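Local coordinates for serine protease inhibitor (PDB 2PEE), which probably inhibits serine proteases and is a thermophilic serpin whose N terminus traps the metastable native state, at residues 57-62 against 108-113. The protein carries 1 engineered substitution. Numbering follows the deposited sequence.
Sequences LAMTAN and NSIWFK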
loop_
_atom_site.group_PDB
_atom_site.type_symbol
_atom_site.label_atom_id
_atom_site.label_comp_id
_atom_site.label_asym_id
_atom_site.label_seq_id
_atom_site.Cartn_x
_atom_site.Cartn_y
_atom_site.Cartn_z
ATOM N N LEU A 57 2.004 1.657 11.755
ATOM C CA LEU A 57 1.984 2.770 12.695
ATOM C C LEU A 57 1.013 2.550 13.846
ATOM O O LEU A 57 1.311 2.907 14.974
ATOM C CB LEU A 57 1.701 4.102 11.984
ATOM C CG LEU A 57 2.737 4.420 10.902
ATOM C CD1 LEU A 57 2.320 5.639 10.134
ATOM C CD2 LEU A 57 4.119 4.613 11.482
ATOM N N ALA A 58 -0.136 1.951 13.566
ATOM C CA ALA A 58 -1.133 1.738 14.597
ATOM C C ALA A 58 -0.611 0.754 15.591
ATOM O O ALA A 58 -0.785 0.942 16.793
ATOM C CB ALA A 58 -2.422 1.242 14.012
ATOM N N MET A 59 0.042 -0.298 15.118
ATOM C CA MET A 59 0.523 -1.281 16.078
ATOM C C MET A 59 1.692 -0.729 16.891
ATOM O O MET A 59 1.771 -0.946 18.087
ATOM C CB MET A 59 0.797 -2.663 15.452
ATOM C CG MET A 59 2.139 -2.848 14.807
ATOM S SD MET A 59 2.211 -4.520 14.184
ATOM C CE MET A 59 3.680 -4.420 13.161
ATOM N N THR A 60 2.568 0.021 16.251
ATOM C CA THR A 60 3.686 0.613 16.966
ATOM C C THR A 60 3.193 1.666 17.951
ATOM O O THR A 60 3.785 1.845 19.019
ATOM C CB THR A 60 4.720 1.203 15.999
ATOM O OG1 THR A 60 5.083 0.200 15.036
ATOM C CG2 THR A 60 5.939 1.621 16.747
ATOM N N ALA A 61 2.094 2.335 17.601
ATOM C CA ALA A 61 1.515 3.369 18.466
ATOM C C ALA A 61 1.215 2.862 19.870
ATOM O O ALA A 61 1.344 3.600 20.830
ATOM C CB ALA A 61 0.281 3.985 17.848
ATOM N N ASN A 62 0.834 1.595 19.973
ATOM C CA ASN A 62 0.652 0.916 21.253
ATOM C C ASN A 62 1.869 0.955 22.188
ATOM O O ASN A 62 1.723 0.810 23.396
ATOM C CB ASN A 62 0.260 -0.533 21.002
ATOM C CG ASN A 62 -1.114 -0.660 20.403
ATOM O OD1 ASN A 62 -2.121 -0.480 21.097
ATOM N ND2 ASN A 62 -1.173 -0.979 19.112
ATOM N N ASN A 108 3.939 -7.089 7.623
ATOM C CA ASN A 108 4.486 -6.129 8.572
ATOM C C ASN A 108 5.225 -6.784 9.717
ATOM O O ASN A 108 4.797 -7.822 10.249
ATOM C CB ASN A 108 3.374 -5.242 9.126
ATOM C CG ASN A 108 2.825 -4.284 8.076
ATOM O OD1 ASN A 108 3.289 -4.258 6.931
ATOM N ND2 ASN A 108 1.838 -3.493 8.462
ATOM N N SER A 109 6.344 -6.184 10.096
ATOM C CA SER A 109 7.080 -6.645 11.260
ATOM C C SER A 109 7.833 -5.491 11.886
ATOM O O SER A 109 8.071 -4.476 11.233
ATOM C CB SER A 109 8.039 -7.782 10.885
ATOM O OG SER A 109 8.827 -7.464 9.745
ATOM N N ILE A 110 8.173 -5.650 13.157
ATOM C CA ILE A 110 9.136 -4.808 13.838
ATOM C C ILE A 110 10.351 -5.669 14.192
ATOM O O ILE A 110 10.208 -6.827 14.569
ATOM C CB ILE A 110 8.543 -4.176 15.111
ATOM C CG1 ILE A 110 7.217 -3.490 14.793
ATOM C CG2 ILE A 110 9.503 -3.150 15.712
ATOM C CD1 ILE A 110 6.473 -2.965 16.017
ATOM N N TRP A 111 11.546 -5.098 14.045
ATOM C CA TRP A 111 12.805 -5.777 14.359
ATOM C C TRP A 111 13.585 -4.908 15.332
ATOM O O TRP A 111 13.790 -3.712 15.076
ATOM C CB TRP A 111 13.623 -5.994 13.082
ATOM C CG TRP A 111 13.015 -6.974 12.086
ATOM C CD1 TRP A 111 11.841 -6.828 11.386
ATOM C CD2 TRP A 111 13.569 -8.228 11.668
ATOM N NE1 TRP A 111 11.629 -7.921 10.577
ATOM C CE2 TRP A 111 12.678 -8.791 10.730
ATOM C CE3 TRP A 111 14.728 -8.935 12.003
ATOM C CZ2 TRP A 111 12.913 -10.027 10.128
ATOM C CZ3 TRP A 111 14.956 -10.160 11.404
ATOM C CH2 TRP A 111 14.053 -10.696 10.482
ATOM N N PHE A 112 13.998 -5.506 16.449
ATOM C CA PHE A 112 14.755 -4.819 17.503
ATOM C C PHE A 112 16.146 -5.399 17.626
ATOM O O PHE A 112 16.340 -6.603 17.418
ATOM C CB PHE A 112 14.085 -5.001 18.862
ATOM C CG PHE A 112 12.743 -4.362 18.975
ATOM C CD1 PHE A 112 11.585 -5.151 18.976
ATOM C CD2 PHE A 112 12.626 -2.977 19.097
ATOM C CE1 PHE A 112 10.320 -4.575 19.093
ATOM C CE2 PHE A 112 11.365 -2.386 19.208
ATOM C CZ PHE A 112 10.201 -3.190 19.204
ATOM N N LYS A 113 17.105 -4.555 17.999
ATOM C CA LYS A 113 18.467 -5.002 18.241
ATOM C C LYS A 113 18.585 -5.706 19.615
ATOM O O LYS A 113 18.154 -5.161 20.631
ATOM C CB LYS A 113 19.420 -3.813 18.116
ATOM C CG LYS A 113 20.893 -4.174 18.071
ATOM C CD LYS A 113 21.749 -2.928 17.961
ATOM C CE LYS A 113 23.181 -3.263 17.592
ATOM N NZ LYS A 113 23.826 -2.076 16.988
#
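Met59 and Ile110 meet tip to tip and form the apolar centre of the contact between helix residues 57-61 and strand 108-113. The methionine methyl does the touching: Met59 CE lies 4.0 Å from Ile110 CG1. Met59 CE also lies 4.1 Å from Asn108 CB, the two side chains crossing at an angle. This reach follows from the torsions: CG of Met59 sits between the backbone N and the carbonyl carbon (chi1 84°), and beyond it the chain is fully extended. At the next residue, Thr60 OG1 lies 3.6 Å from Ile110 CD1, the two side chains meeting at a slant. CD1 is a methyl, so this is a van der Waals approach; the hydroxyl's polar partner is Ala56 O, in its own helix. Asn108 presents its CB to the methionine, while its ND2 hydrogen-bonds Ser52 O, tying the strand to an earlier part of the same helix.

The segment axes come no closer than 9.9 Å and are inclined at 43°, which leaves the bridging to side chains; the 161 Å² buried between the segments comes mostly from Met59 and Ile110. Strand alternation turns Asn108 and Ile110 toward the helix and Ser109 away from it. On that far face Trp111 NE1 donates to Ser109 OG (3.0 Å), the oxygen lying close to the indole plane.

Strand 102-113 belongs to the serpin's central beta-sheet A, running parallel to strand 134-138 and antiparallel to strand 173-183. Helix 50-61, helix B of the serpin fold, underlies it. Helix 121-130 packs on this face, with Ile127 against Met59 and Phe123 against Ile110, whereas helix 142-155 covers the other face, packing Trp151 on Ser109 and Ile148 on Trp111.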